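Local coordinates for putative membrane protein (Yersinia pestis CO92, PDB 5TF3) that is of unknown function but belongs to the DUF1198 family and folds, in the crystallised fragment, as a compact all-helical single chain, at residues Glu25-Leu28 against Gln29-Pro33; Tyr56-Phe59 against Ile60-Phe64; Trp76-Thr79 against Leu80-Ala83; Pro87-Ala90 against Ala91-Asp95. All blocks are in the same frame, centred on the assembly; numbering follows the deposited sequence.

Contact 1 of 4, residues Glu25-Leu28 against Gln29-Pro33; sequences ESML and QEMGP
Met27 and Met31, both selenomethionines, meet at the C-terminal end of helix 22-29, where the last helical turn gives way to the short link into helix 33-45. Met31 CE lies 4.0 Å from Met27 CG and is almost as near to the selenium and methyl of that residue. Met27 bends at its last torsion (chi3 69°), whereas Met31 runs straight beyond CG, and the two chains meet at a slant. Leu28 adds CD2, which approaches the selenium of Met31 at 4.2 Å. Beneath these side chains the backbone changes its pairing. Gln29 N still makes the i to i+4 bond to Glu25 O (3.0 Å), but Glu30 N reaches Met27 O and Met31 N reaches Leu28 O (2.9 Å), both i to i+3 bonds whose donors stand above the carbonyl plane. After this turn the side chain of Met31 leaves the backbone toward the helix, and Phe39 and Phe101 are among the residues that pack against this cluster. Gly32 then serves as N-cap of the next helix. On the polar side, Glu30 CG sits 3.6 Å from Ser26 O, while Glu30 OE2 forms a salt bridge with Lys66 NZ and a hydrogen bond with Tyr61 OH.

Contact 2 of 4, residues Tyr56-Phe59 against Ile60-Phe64; sequences YLVF and IYHTF
Tyr56 O accepts Ile60 N at 2.9 Å, one of the i to i+4 bonds in the buried C-terminal half of helix 48-65, and Ile60 CG1 rests against that same oxygen. The phenol OH of Tyr56 turns the other way, to Ser86 O. Leu57 O likewise receives Tyr61 N, with Tyr61 CB 3.4 Å from that oxygen. Val58 CG1 lies 3.8 Å from His62 CD2, the two groups side by side and pointing the same way, and Val58 O, bonded to His62 N, also sits near the plane of the imidazole at its CD2 edge (3.2 Å). His62 NE2 is bonded to Tyr23 O. Phe59 closes the series with a doubly used carbonyl: Thr63 OG1 donates to Phe59 O at 2.8 Å and Thr63 N at 2.9 Å. A chi1 of 61° places the hydroxyl between the backbone N and carbonyl carbon of Thr63, and leaves CG2 over the Phe59 face in a CH-pi contact, 4.2 Å from the centroid and 14° off the ring normal. Where the helix widens into a pi-type turn, the threonine thus satisfies its hydroxyl on the backbone and spends its methyl on the ring.

Contact 3 of 4, residues Trp76-Thr79 against Leu80-Ala83; sequences WRNT and LIRA
Ile81 packs along the preceding turn of helix 70-82, and each step of its longer branch finds something of Arg77. Its CB stands 3.7 Å from Arg77 O, the carbonyl that accepts Ile81 N at 3.0 Å. CG1, set beside the backbone N by a chi1 of -71°, comes nearer to that oxygen, at 3.4 Å. The terminal methyl CD1 then passes over one face of the Arg77 guanidinium, displaced from its centre toward the rim, with NH1 3.5 Å away. Arg77 extends from CG to NE, which carries the guanidinium out to the level of CD1, and its group is fixed from further out: NE bonds to Asn123 OD1 and NH2 to O of His131, the C-terminal residue. The next pair along is tied in the same i to i+4 manner, Arg82 N donating to Asn78 O at 2.8 Å. In the conformer of Arg82 described here, one of two, the guanidinium folds back over Asn78 O, a placement best treated as provisional. Ala83 N still donates to Thr79 O at 3.2 Å, on a less straight path, and makes a weak bond to Leu80 O besides. An i to i+4 bond joined by a weak i to i+3 bond, as the backbone leaves helical angles at Ala83, is how many alpha helices end.

Contact 4 of 4, residues Pro87-Ala90 against Ala91-Asp95; sequences PILA and AEHTD
His93 reaches back over the start of helix 91-100 and accepts the backbone N-H of Ala90 on its ND1, at 2.9 Å and nearly straight (170°), the nitrogen of Ala90 being tilted out of the imidazole plane. Ala90 is the N-cap and His93 the third residue of the helix, which makes this the half of a capping box in which the N3 side chain accepts the N-H of the N-cap residue. The other half is absent because alanine has no polar side chain; in its place His93 N donates to Ala90 O, also at 2.9 Å. With a chi1 of -57°, CG of His93 lies beside its own backbone N and the ring is carried back toward the incoming loop. Leu89 takes the opposite course: its CG is anti to N (chi1 -174°), and the isobutyl group slides past the histidine so that CD1 comes 3.6 Å from ND1 and 3.7 Å from His93 CB. The second branch, CD2, meets Thr94 CG2 at 4.1 Å. Glu92 lays CG over one imidazole face, near the rim, while its OE1 forms a salt bridge with Lys53. Helix 108-122 holds the loop too: Leu89 O accepts Arg115 NH2 and Asn119 ND2. Chemically, ND1 works here as an acceptor, satisfying the N-H of the N-cap residue itself, and the bond, with the stacking of the ring on Tyr56, limits rotation of the imidazole.

Contact 2 is the hub of the four: its centre lies about 12 Å from those of contacts 1 and 3 and about 10 Å from that of contact 4, and it touches all three. Toward contact 1, the selenium of Met27 packs 3.7 Å from Val58 N. Toward contact 3, His62 stacks on the Trp76 ring, with His62 CG 3.4 Å from Trp76 CZ2. Toward contact 4, Tyr56 stacks with His93, Tyr56 CD2 lying 3.3 Å from His93 NE2. Contacts 3 and 4 also meet, Arg77 NE against Pro87 CB at 3.7 Å, whereas contact 1 stands across the chain's centre from both. Helix 48-65 thus forms the core around which the helix ends gather.

Contact 1 of 4, residues Glu25-Leu28 against Gln29-Pro33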
ATOM      1  N   GLU A  25      -3.890 -10.486  -3.186  1.00 28.29           N
ATOM      2  CA  GLU A  25      -5.251 -10.961  -3.411  1.00 34.61           C
ATOM      3  C   GLU A  25      -6.179 -10.562  -2.270  1.00 37.00           C
ATOM      4  O   GLU A  25      -7.331 -10.184  -2.504  1.00 41.83           O
ATOM      5  CB  GLU A  25      -5.230 -12.486  -3.607  1.00 37.18           C
ATOM      6  CG  GLU A  25      -4.397 -12.905  -4.832  1.00 47.86           C
ATOM      7  CD  GLU A  25      -3.984 -14.397  -4.867  1.00 56.38           C
ATOM      8  OE1 GLU A  25      -4.009 -15.077  -3.812  1.00 52.55           O
ATOM      9  OE2 GLU A  25      -3.610 -14.879  -5.969  1.00 59.40           O
ATOM     10  N   SER A  26      -5.698 -10.623  -1.026  1.00 35.50           N
ATOM     11  CA  SER A  26      -6.555 -10.245   0.098  1.00 39.65           C
ATOM     12  C   SER A  26      -6.959  -8.779   0.019  1.00 38.16           C
ATOM     13  O   SER A  26      -8.112  -8.425   0.301  1.00 38.90           O
ATOM     14  CB  SER A  26      -5.849 -10.535   1.421  1.00 45.49           C
ATOM     15  OG  SER A  26      -5.733 -11.934   1.595  1.00 58.07           O
HETATM   16  N   MSE A  27      -6.031  -7.914  -0.366  1.00 30.89           N
HETATM   17  CA  MSE A  27      -6.341  -6.499  -0.536  1.00 33.70           C
HETATM   18  C   MSE A  27      -7.347  -6.262  -1.667  1.00 38.88           C
HETATM   19  O   MSE A  27      -8.251  -5.430  -1.541  1.00 41.32           O
HETATM   20  CB  MSE A  27      -5.056  -5.707  -0.791  1.00 31.18           C
HETATM   21  CG  MSE A  27      -5.299  -4.239  -1.064  1.00 40.69           C
HETATM   22 SE   MSE A  27      -3.623  -3.409  -1.529  0.56 40.75          SE
HETATM   23  CE  MSE A  27      -3.388  -4.302  -3.256  1.00 36.57           C
ATOM     24  N   LEU A  28      -7.200  -6.995  -2.775  1.00 37.70           N
ATOM     25  CA  LEU A  28      -8.142  -6.829  -3.878  1.00 37.97           C
ATOM     26  C   LEU A  28      -9.555  -7.206  -3.457  1.00 37.48           C
ATOM     27  O   LEU A  28     -10.519  -6.532  -3.831  1.00 41.39           O
ATOM     28  CB  LEU A  28      -7.705  -7.664  -5.082  1.00 34.32           C
ATOM     29  CG  LEU A  28      -6.333  -7.303  -5.654  1.00 39.31           C
ATOM     30  CD1 LEU A  28      -5.989  -8.254  -6.797  1.00 39.94           C
ATOM     31  CD2 LEU A  28      -6.320  -5.863  -6.127  1.00 40.15           C
ATOM     32  N   GLN A  29      -9.698  -8.280  -2.673  1.00 39.24           N
ATOM     33  CA  GLN A  29     -11.022  -8.725  -2.242  1.00 46.60           C
ATOM     34  C   GLN A  29     -11.795  -7.615  -1.550  1.00 51.88           C
ATOM     35  O   GLN A  29     -13.023  -7.569  -1.646  1.00 55.47           O
ATOM     36  CB  GLN A  29     -10.898  -9.916  -1.296  1.00 50.42           C
ATOM     37  CG  GLN A  29     -10.433 -11.189  -1.941  1.00 66.19           C
ATOM     38  CD  GLN A  29     -10.336 -12.320  -0.932  1.00 78.33           C
ATOM     39  OE1 GLN A  29      -9.269 -12.911  -0.743  1.00 76.38           O
ATOM     40  NE2 GLN A  29     -11.452 -12.616  -0.266  1.00 87.12           N
ATOM     41  N   GLU A  30     -11.100  -6.714  -0.858  1.00 51.75           N
ATOM     42  CA  GLU A  30     -11.733  -5.637  -0.118  1.00 52.18           C
ATOM     43  C   GLU A  30     -11.824  -4.343  -0.913  1.00 53.64           C
ATOM     44  O   GLU A  30     -12.180  -3.308  -0.346  1.00 60.94           O
ATOM     45  CB  GLU A  30     -10.983  -5.383   1.192  1.00 54.76           C
ATOM     46  CG  GLU A  30     -10.772  -6.636   2.024  1.00 60.21           C
ATOM     47  CD  GLU A  30     -11.111  -6.429   3.489  1.00 65.46           C
ATOM     48  OE1 GLU A  30     -12.030  -5.637   3.782  1.00 68.32           O
ATOM     49  OE2 GLU A  30     -10.450  -7.054   4.348  1.00 68.87           O
HETATM   50  N   MSE A  31     -11.477  -4.362  -2.192  1.00 49.34           N
HETATM   51  CA  MSE A  31     -11.799  -3.239  -3.052  1.00 44.69           C
HETATM   52  C   MSE A  31     -13.099  -3.565  -3.769  1.00 45.65           C
HETATM   53  O   MSE A  31     -13.375  -4.727  -4.047  1.00 48.51           O
HETATM   54  CB  MSE A  31     -10.698  -2.971  -4.069  1.00 44.73           C
HETATM   55  CG  MSE A  31      -9.396  -2.486  -3.494  1.00 41.44           C
HETATM   56 SE   MSE A  31      -8.170  -2.241  -4.953  0.57 38.33          SE
HETATM   57  CE  MSE A  31      -6.550  -1.802  -3.955  1.00 38.59           C
ATOM     58  N   GLY A  32     -13.898  -2.552  -4.076  1.00 41.07           N
ATOM     59  CA  GLY A  32     -15.083  -2.774  -4.876  1.00 46.19           C
ATOM     60  C   GLY A  32     -14.736  -3.162  -6.300  1.00 42.54           C
ATOM     61  O   GLY A  32     -13.589  -3.036  -6.740  1.00 37.85           O
ATOM     62  N   PRO A  33     -15.728  -3.641  -7.057  1.00 46.10           N
ATOM     63  CA  PRO A  33     -15.422  -4.148  -8.411  1.00 45.28           C
ATOM     64  C   PRO A  33     -14.826  -3.094  -9.334  1.00 44.83           C
ATOM     65  O   PRO A  33     -13.793  -3.346  -9.962  1.00 40.19           O
ATOM     66  CB  PRO A  33     -16.782  -4.655  -8.913  1.00 51.95           C
ATOM     67  CG  PRO A  33     -17.635  -4.781  -7.691  1.00 54.29           C
ATOM     68  CD  PRO A  33     -17.151  -3.755  -6.721  1.00 48.13           C
TER

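Contact 2 of 4, residues Tyr56-Phe59 against Ile60-Phe64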
ATOM      1  N   TYR A  56       2.535   1.220  -1.580  1.00 32.52           N
ATOM      2  CA  TYR A  56       2.021   1.969  -0.443  1.00 31.67           C
ATOM      3  C   TYR A  56       0.574   1.615  -0.123  1.00 28.50           C
ATOM      4  O   TYR A  56       0.159   1.738   1.034  1.00 31.24           O
ATOM      5  CB  TYR A  56       2.164   3.470  -0.705  1.00 35.76           C
ATOM      6  CG  TYR A  56       3.599   3.930  -0.676  1.00 33.37           C
ATOM      7  CD1 TYR A  56       4.273   4.103   0.528  1.00 35.23           C
ATOM      8  CD2 TYR A  56       4.284   4.188  -1.853  1.00 35.12           C
ATOM      9  CE1 TYR A  56       5.597   4.535   0.553  1.00 35.48           C
ATOM     10  CE2 TYR A  56       5.595   4.617  -1.837  1.00 40.12           C
ATOM     11  CZ  TYR A  56       6.247   4.789  -0.635  1.00 40.15           C
ATOM     12  OH  TYR A  56       7.552   5.215  -0.640  1.00 43.86           O
ATOM     13  N   LEU A  57      -0.219   1.201  -1.121  1.00 30.13           N
ATOM     14  CA  LEU A  57      -1.577   0.740  -0.831  1.00 33.23           C
ATOM     15  C   LEU A  57      -1.555  -0.584  -0.081  1.00 34.07           C
ATOM     16  O   LEU A  57      -2.380  -0.811   0.815  1.00 34.85           O
ATOM     17  CB  LEU A  57      -2.394   0.583  -2.119  1.00 33.26           C
ATOM     18  CG  LEU A  57      -2.981   1.847  -2.740  1.00 44.42           C
ATOM     19  CD1 LEU A  57      -3.738   1.463  -3.978  1.00 44.18           C
ATOM     20  CD2 LEU A  57      -3.887   2.549  -1.762  1.00 39.56           C
ATOM     21  N   VAL A  58      -0.652  -1.486  -0.476  1.00 31.47           N
ATOM     22  CA  VAL A  58      -0.428  -2.725   0.271  1.00 29.76           C
ATOM     23  C   VAL A  58      -0.099  -2.415   1.728  1.00 27.47           C
ATOM     24  O   VAL A  58      -0.683  -2.990   2.656  1.00 24.02           O
ATOM     25  CB  VAL A  58       0.688  -3.545  -0.404  1.00 27.58           C
ATOM     26  CG1 VAL A  58       1.042  -4.779   0.417  1.00 27.40           C
ATOM     27  CG2 VAL A  58       0.247  -3.960  -1.813  1.00 28.09           C
ATOM     28  N   PHE A  59       0.836  -1.492   1.952  1.00 27.62           N
ATOM     29  CA  PHE A  59       1.186  -1.089   3.313  1.00 24.43           C
ATOM     30  C   PHE A  59      -0.036  -0.570   4.073  1.00 26.97           C
ATOM     31  O   PHE A  59      -0.330  -1.025   5.181  1.00 28.40           O
ATOM     32  CB  PHE A  59       2.286  -0.020   3.255  1.00 26.38           C
ATOM     33  CG  PHE A  59       2.627   0.595   4.586  1.00 28.43           C
ATOM     34  CD1 PHE A  59       1.949   1.723   5.047  1.00 30.36           C
ATOM     35  CD2 PHE A  59       3.650   0.068   5.364  1.00 28.75           C
ATOM     36  CE1 PHE A  59       2.253   2.289   6.274  1.00 30.25           C
ATOM     37  CE2 PHE A  59       3.978   0.633   6.588  1.00 26.12           C
ATOM     38  CZ  PHE A  59       3.271   1.754   7.049  1.00 27.40           C
ATOM     39  N   ILE A  60      -0.761   0.389   3.490  1.00 29.75           N
ATOM     40  CA  ILE A  60      -1.919   0.965   4.179  1.00 28.50           C
ATOM     41  C   ILE A  60      -2.952  -0.106   4.495  1.00 28.59           C
ATOM     42  O   ILE A  60      -3.503  -0.151   5.601  1.00 28.80           O
ATOM     43  CB  ILE A  60      -2.531   2.100   3.341  1.00 28.02           C
ATOM     44  CG1 ILE A  60      -1.613   3.334   3.356  1.00 32.55           C
ATOM     45  CG2 ILE A  60      -3.966   2.410   3.839  1.00 37.96           C
ATOM     46  CD1 ILE A  60      -2.018   4.437   2.383  1.00 36.02           C
ATOM     47  N   TYR A  61      -3.212  -1.005   3.541  1.00 26.29           N
ATOM     48  CA  TYR A  61      -4.206  -2.053   3.769  1.00 26.71           C
ATOM     49  C   TYR A  61      -3.814  -2.935   4.943  1.00 26.87           C
ATOM     50  O   TYR A  61      -4.618  -3.179   5.847  1.00 30.96           O
ATOM     51  CB  TYR A  61      -4.406  -2.901   2.504  1.00 29.51           C
ATOM     52  CG  TYR A  61      -5.338  -4.083   2.747  1.00 33.12           C
ATOM     53  CD1 TYR A  61      -6.727  -3.905   2.802  1.00 36.48           C
ATOM     54  CD2 TYR A  61      -4.832  -5.365   2.959  1.00 30.67           C
ATOM     55  CE1 TYR A  61      -7.582  -4.978   3.050  1.00 37.42           C
ATOM     56  CE2 TYR A  61      -5.685  -6.448   3.204  1.00 34.61           C
ATOM     57  CZ  TYR A  61      -7.050  -6.245   3.248  1.00 38.30           C
ATOM     58  OH  TYR A  61      -7.884  -7.312   3.494  1.00 40.26           O
ATOM     59  N   HIS A  62      -2.580  -3.432   4.951  1.00 24.74           N
ATOM     60  CA  HIS A  62      -2.200  -4.368   6.002  1.00 25.31           C
ATOM     61  C   HIS A  62      -1.945  -3.685   7.343  1.00 27.09           C
ATOM     62  O   HIS A  62      -1.986  -4.363   8.374  1.00 28.21           O
ATOM     63  CB  HIS A  62      -0.987  -5.194   5.553  1.00 24.62           C
ATOM     64  CG  HIS A  62      -1.343  -6.184   4.493  1.00 29.39           C
ATOM     65  ND1 HIS A  62      -2.081  -7.318   4.761  1.00 30.47           N
ATOM     66  CD2 HIS A  62      -1.167  -6.158   3.152  1.00 28.49           C
ATOM     67  CE1 HIS A  62      -2.292  -7.979   3.637  1.00 30.00           C
ATOM     68  NE2 HIS A  62      -1.755  -7.293   2.644  1.00 28.85           N
ATOM     69  N   THR A  63      -1.740  -2.363   7.373  1.00 25.77           N
ATOM     70  CA  THR A  63      -1.548  -1.703   8.660  1.00 27.07           C
ATOM     71  C   THR A  63      -2.819  -0.972   9.090  1.00 33.81           C
ATOM     72  O   THR A  63      -3.592  -1.518   9.881  1.00 33.55           O
ATOM     73  CB  THR A  63      -0.344  -0.756   8.618  1.00 28.77           C
ATOM     74  OG1 THR A  63      -0.542   0.265   7.630  1.00 29.40           O
ATOM     75  CG2 THR A  63       0.968  -1.551   8.306  1.00 22.64           C
ATOM     76  N   PHE A  64      -3.058   0.249   8.591  1.00 28.09           N
ATOM     77  CA  PHE A  64      -4.221   1.016   9.044  1.00 30.30           C
ATOM     78  C   PHE A  64      -5.523   0.225   8.927  1.00 36.56           C
ATOM     79  O   PHE A  64      -6.354   0.231   9.842  1.00 42.87           O
ATOM     80  CB  PHE A  64      -4.357   2.318   8.255  1.00 30.83           C
ATOM     81  CG  PHE A  64      -5.576   3.132   8.646  1.00 39.68           C
ATOM     82  CD1 PHE A  64      -5.588   3.857   9.833  1.00 36.99           C
ATOM     83  CD2 PHE A  64      -6.703   3.163   7.833  1.00 44.93           C
ATOM     84  CE1 PHE A  64      -6.701   4.610  10.197  1.00 41.62           C
ATOM     85  CE2 PHE A  64      -7.830   3.915   8.184  1.00 43.16           C
ATOM     86  CZ  PHE A  64      -7.833   4.632   9.367  1.00 46.38           C
TER

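Contact 3 of 4, residues Trp76-Thr79 against Leu80-Ala83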
ATOM      1  N   TRP A  76       5.662  -4.223   8.195  1.00 23.37           N
ATOM      2  CA  TRP A  76       5.399  -3.757   6.834  1.00 25.91           C
ATOM      3  C   TRP A  76       6.324  -2.620   6.424  1.00 25.92           C
ATOM      4  O   TRP A  76       6.699  -2.520   5.247  1.00 25.76           O
ATOM      5  CB  TRP A  76       3.919  -3.365   6.691  1.00 22.54           C
ATOM      6  CG  TRP A  76       3.106  -4.621   6.606  1.00 25.27           C
ATOM      7  CD1 TRP A  76       2.453  -5.266   7.627  1.00 23.68           C
ATOM      8  CD2 TRP A  76       2.933  -5.431   5.439  1.00 24.57           C
ATOM      9  NE1 TRP A  76       1.844  -6.418   7.144  1.00 26.67           N
ATOM     10  CE2 TRP A  76       2.142  -6.541   5.807  1.00 23.68           C
ATOM     11  CE3 TRP A  76       3.371  -5.316   4.113  1.00 25.69           C
ATOM     12  CZ2 TRP A  76       1.771  -7.524   4.899  1.00 28.23           C
ATOM     13  CZ3 TRP A  76       2.999  -6.310   3.204  1.00 25.02           C
ATOM     14  CH2 TRP A  76       2.209  -7.387   3.605  1.00 20.26           C
ATOM     15  N   ARG A  77       6.735  -1.780   7.373  1.00 24.25           N
ATOM     16  CA  ARG A  77       7.704  -0.736   7.057  1.00 25.47           C
ATOM     17  C   ARG A  77       9.031  -1.345   6.593  1.00 26.14           C
ATOM     18  O   ARG A  77       9.667  -0.851   5.649  1.00 30.30           O
ATOM     19  CB  ARG A  77       7.917   0.162   8.289  1.00 22.36           C
ATOM     20  CG  ARG A  77       8.982   1.232   8.092  1.00 23.50           C
ATOM     21  CD  ARG A  77       9.178   2.138   9.344  1.00 27.44           C
ATOM     22  NE  ARG A  77      10.152   3.195   9.067  1.00 30.61           N
ATOM     23  CZ  ARG A  77      11.458   3.090   9.287  1.00 36.53           C
ATOM     24  NH1 ARG A  77      11.961   1.987   9.832  1.00 34.21           N
ATOM     25  NH2 ARG A  77      12.257   4.100   8.979  1.00 33.47           N
ATOM     26  N   ASN A  78       9.471  -2.415   7.256  1.00 26.32           N
ATOM     27  CA  ASN A  78      10.713  -3.061   6.851  1.00 26.27           C
ATOM     28  C   ASN A  78      10.570  -3.718   5.491  1.00 30.23           C
ATOM     29  O   ASN A  78      11.562  -3.835   4.760  1.00 29.68           O
ATOM     30  CB  ASN A  78      11.148  -4.092   7.898  1.00 27.07           C
ATOM     31  CG  ASN A  78      11.653  -3.442   9.179  1.00 36.63           C
ATOM     32  OD1 ASN A  78      12.047  -2.271   9.178  1.00 37.89           O
ATOM     33  ND2 ASN A  78      11.671  -4.208  10.272  1.00 32.75           N
ATOM     34  N   THR A  79       9.353  -4.152   5.133  1.00 26.63           N
ATOM     35  CA  THR A  79       9.122  -4.698   3.796  1.00 28.92           C
ATOM     36  C   THR A  79       9.319  -3.624   2.725  1.00 31.52           C
ATOM     37  O   THR A  79       9.963  -3.875   1.699  1.00 31.45           O
ATOM     38  CB  THR A  79       7.718  -5.338   3.734  1.00 31.27           C
ATOM     39  OG1 THR A  79       7.607  -6.316   4.775  1.00 35.64           O
ATOM     40  CG2 THR A  79       7.474  -6.065   2.417  1.00 30.67           C
ATOM     41  N   LEU A  80       8.813  -2.407   2.960  1.00 31.25           N
ATOM     42  CA  LEU A  80       9.109  -1.306   2.046  1.00 30.43           C
ATOM     43  C   LEU A  80      10.604  -1.068   1.953  1.00 30.28           C
ATOM     44  O   LEU A  80      11.158  -0.956   0.855  1.00 35.53           O
ATOM     45  CB  LEU A  80       8.419  -0.017   2.496  1.00 34.70           C
ATOM     46  CG  LEU A  80       6.907   0.066   2.435  1.00 35.97           C
ATOM     47  CD1 LEU A  80       6.470   1.469   2.903  1.00 32.85           C
ATOM     48  CD2 LEU A  80       6.464  -0.208   1.020  1.00 34.11           C
ATOM     49  N   ILE A  81      11.275  -1.000   3.105  1.00 26.87           N
ATOM     50  CA  ILE A  81      12.696  -0.679   3.116  1.00 30.69           C
ATOM     51  C   ILE A  81      13.488  -1.754   2.375  1.00 37.09           C
ATOM     52  O   ILE A  81      14.397  -1.442   1.594  1.00 35.71           O
ATOM     53  CB  ILE A  81      13.185  -0.499   4.566  1.00 29.61           C
ATOM     54  CG1 ILE A  81      12.627   0.804   5.161  1.00 32.89           C
ATOM     55  CG2 ILE A  81      14.701  -0.493   4.626  1.00 37.46           C
ATOM     56  CD1 ILE A  81      12.948   0.981   6.640  1.00 30.44           C
ATOM     57  N   ARG A  82      13.141  -3.026   2.587  0.56 32.96           N
ATOM     58  CA  ARG A  82      13.839  -4.111   1.904  0.56 34.57           C
ATOM     59  C   ARG A  82      13.612  -4.095   0.394  0.56 35.32           C
ATOM     60  O   ARG A  82      14.415  -4.667  -0.351  0.56 38.69           O
ATOM     61  CB  ARG A  82      13.413  -5.461   2.488  0.56 32.79           C
ATOM     62  CG  ARG A  82      14.358  -5.964   3.566  0.56 34.03           C
ATOM     63  CD  ARG A  82      13.971  -7.341   4.112  0.56 38.81           C
ATOM     64  NE  ARG A  82      13.095  -7.227   5.272  0.56 42.91           N
ATOM     65  CZ  ARG A  82      11.789  -7.453   5.244  0.56 33.31           C
ATOM     66  NH1 ARG A  82      11.201  -7.824   4.124  0.56 42.78           N
ATOM     67  NH2 ARG A  82      11.076  -7.316   6.341  0.56 37.13           N
ATOM     68  N   ALA A  83      12.539  -3.464  -0.074  1.00 32.69           N
ATOM     69  CA  ALA A  83      12.286  -3.273  -1.497  1.00 31.22           C
ATOM     70  C   ALA A  83      12.859  -1.970  -2.037  1.00 38.58           C
ATOM     71  O   ALA A  83      12.530  -1.596  -3.171  1.00 43.56           O
ATOM     72  CB  ALA A  83      10.778  -3.290  -1.777  1.00 27.76           C
TER

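Contact 4 of 4, residues Pro87-Ala90 against Ala91-Asp95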
ATOM      1  N   PRO A  87      10.227   4.532   3.206  1.00 35.26           N
ATOM      2  CA  PRO A  87       9.189   4.271   4.206  1.00 34.92           C
ATOM      3  C   PRO A  87       8.371   5.505   4.565  1.00 38.04           C
ATOM      4  O   PRO A  87       7.468   5.410   5.402  1.00 40.23           O
ATOM      5  CB  PRO A  87      10.002   3.783   5.417  1.00 31.28           C
ATOM      6  CG  PRO A  87      11.297   4.521   5.292  1.00 32.49           C
ATOM      7  CD  PRO A  87      11.560   4.693   3.814  1.00 36.46           C
ATOM      8  N   ILE A  88       8.656   6.664   3.970  1.00 37.63           N
ATOM      9  CA  ILE A  88       7.863   7.853   4.259  1.00 41.26           C
ATOM     10  C   ILE A  88       6.507   7.723   3.582  1.00 42.01           C
ATOM     11  O   ILE A  88       6.413   7.420   2.387  1.00 50.20           O
ATOM     12  CB  ILE A  88       8.602   9.121   3.811  1.00 44.88           C
ATOM     13  CG1 ILE A  88       9.893   9.305   4.606  1.00 46.52           C
ATOM     14  CG2 ILE A  88       7.713  10.349   3.989  1.00 48.34           C
ATOM     15  CD1 ILE A  88      10.666  10.536   4.197  1.00 50.32           C
ATOM     16  N   LEU A  89       5.446   7.921   4.350  1.00 40.55           N
ATOM     17  CA  LEU A  89       4.085   7.806   3.845  1.00 41.36           C
ATOM     18  C   LEU A  89       3.544   9.210   3.592  1.00 52.64           C
ATOM     19  O   LEU A  89       3.570  10.063   4.488  1.00 45.42           O
ATOM     20  CB  LEU A  89       3.203   7.038   4.833  1.00 39.66           C
ATOM     21  CG  LEU A  89       1.784   6.728   4.369  1.00 41.62           C
ATOM     22  CD1 LEU A  89       1.799   5.682   3.270  1.00 39.44           C
ATOM     23  CD2 LEU A  89       0.888   6.305   5.526  1.00 39.45           C
ATOM     24  N   ALA A  90       3.098   9.458   2.365  1.00 54.01           N
ATOM     25  CA  ALA A  90       2.727  10.797   1.932  1.00 57.45           C
ATOM     26  C   ALA A  90       1.222  10.892   1.722  1.00 53.80           C
ATOM     27  O   ALA A  90       0.522   9.881   1.632  1.00 49.42           O
ATOM     28  CB  ALA A  90       3.466  11.179   0.645  1.00 57.62           C
ATOM     29  N   ALA A  91       0.736  12.134   1.634  1.00 58.97           N
ATOM     30  CA  ALA A  91      -0.701  12.393   1.559  1.00 58.69           C
ATOM     31  C   ALA A  91      -1.330  11.764   0.326  1.00 55.93           C
ATOM     32  O   ALA A  91      -2.513  11.405   0.345  1.00 60.56           O
ATOM     33  CB  ALA A  91      -0.975  13.898   1.549  1.00 59.00           C
ATOM     34  N   GLU A  92      -0.577  11.650  -0.762  1.00 56.33           N
ATOM     35  CA  GLU A  92      -1.175  11.074  -1.951  1.00 58.12           C
ATOM     36  C   GLU A  92      -1.421   9.579  -1.779  1.00 54.00           C
ATOM     37  O   GLU A  92      -2.311   9.026  -2.435  1.00 54.47           O
ATOM     38  CB  GLU A  92      -0.287  11.343  -3.157  1.00 62.88           C
ATOM     39  CG  GLU A  92       1.167  11.055  -2.912  1.00 63.92           C
ATOM     40  CD  GLU A  92       1.846  10.563  -4.170  1.00 78.37           C
ATOM     41  OE1 GLU A  92       3.065  10.276  -4.124  1.00 84.00           O
ATOM     42  OE2 GLU A  92       1.151  10.450  -5.209  1.00 84.05           O
ATOM     43  N   HIS A  93      -0.661   8.920  -0.893  1.00 51.10           N
ATOM     44  CA  HIS A  93      -0.875   7.493  -0.643  1.00 48.36           C
ATOM     45  C   HIS A  93      -2.195   7.263   0.083  1.00 48.27           C
ATOM     46  O   HIS A  93      -2.978   6.383  -0.294  1.00 47.88           O
ATOM     47  CB  HIS A  93       0.285   6.921   0.172  1.00 48.18           C
ATOM     48  CG  HIS A  93       1.623   7.114  -0.467  1.00 48.68           C
ATOM     49  ND1 HIS A  93       2.751   7.466   0.248  1.00 51.62           N
ATOM     50  CD2 HIS A  93       2.011   7.019  -1.761  1.00 49.89           C
ATOM     51  CE1 HIS A  93       3.775   7.577  -0.578  1.00 50.78           C
ATOM     52  NE2 HIS A  93       3.353   7.306  -1.803  1.00 52.65           N
ATOM     53  N   THR A  94      -2.476   8.072   1.111  1.00 48.94           N
ATOM     54  CA  THR A  94      -3.702   7.876   1.875  1.00 51.54           C
ATOM     55  C   THR A  94      -4.916   8.379   1.106  1.00 57.12           C
ATOM     56  O   THR A  94      -6.015   7.833   1.254  1.00 53.28           O
ATOM     57  CB  THR A  94      -3.590   8.565   3.241  1.00 54.01           C
ATOM     58  OG1 THR A  94      -3.024   9.868   3.073  1.00 56.00           O
ATOM     59  CG2 THR A  94      -2.697   7.732   4.188  1.00 48.41           C
ATOM     60  N   ASP A  95      -4.746   9.404   0.274  1.00 54.46           N
ATOM     61  CA  ASP A  95      -5.860   9.834  -0.558  1.00 61.10           C
ATOM     62  C   ASP A  95      -6.247   8.741  -1.550  1.00 61.87           C
ATOM     63  O   ASP A  95      -7.438   8.488  -1.767  1.00 65.28           O
ATOM     64  CB  ASP A  95      -5.507  11.129  -1.279  1.00 63.82           C
ATOM     65  CG  ASP A  95      -5.584  12.360  -0.363  1.00 73.23           C
ATOM     66  OD1 ASP A  95      -6.256  12.315   0.693  1.00 74.03           O
ATOM     67  OD2 ASP A  95      -4.972  13.385  -0.702  1.00 76.80           O
TER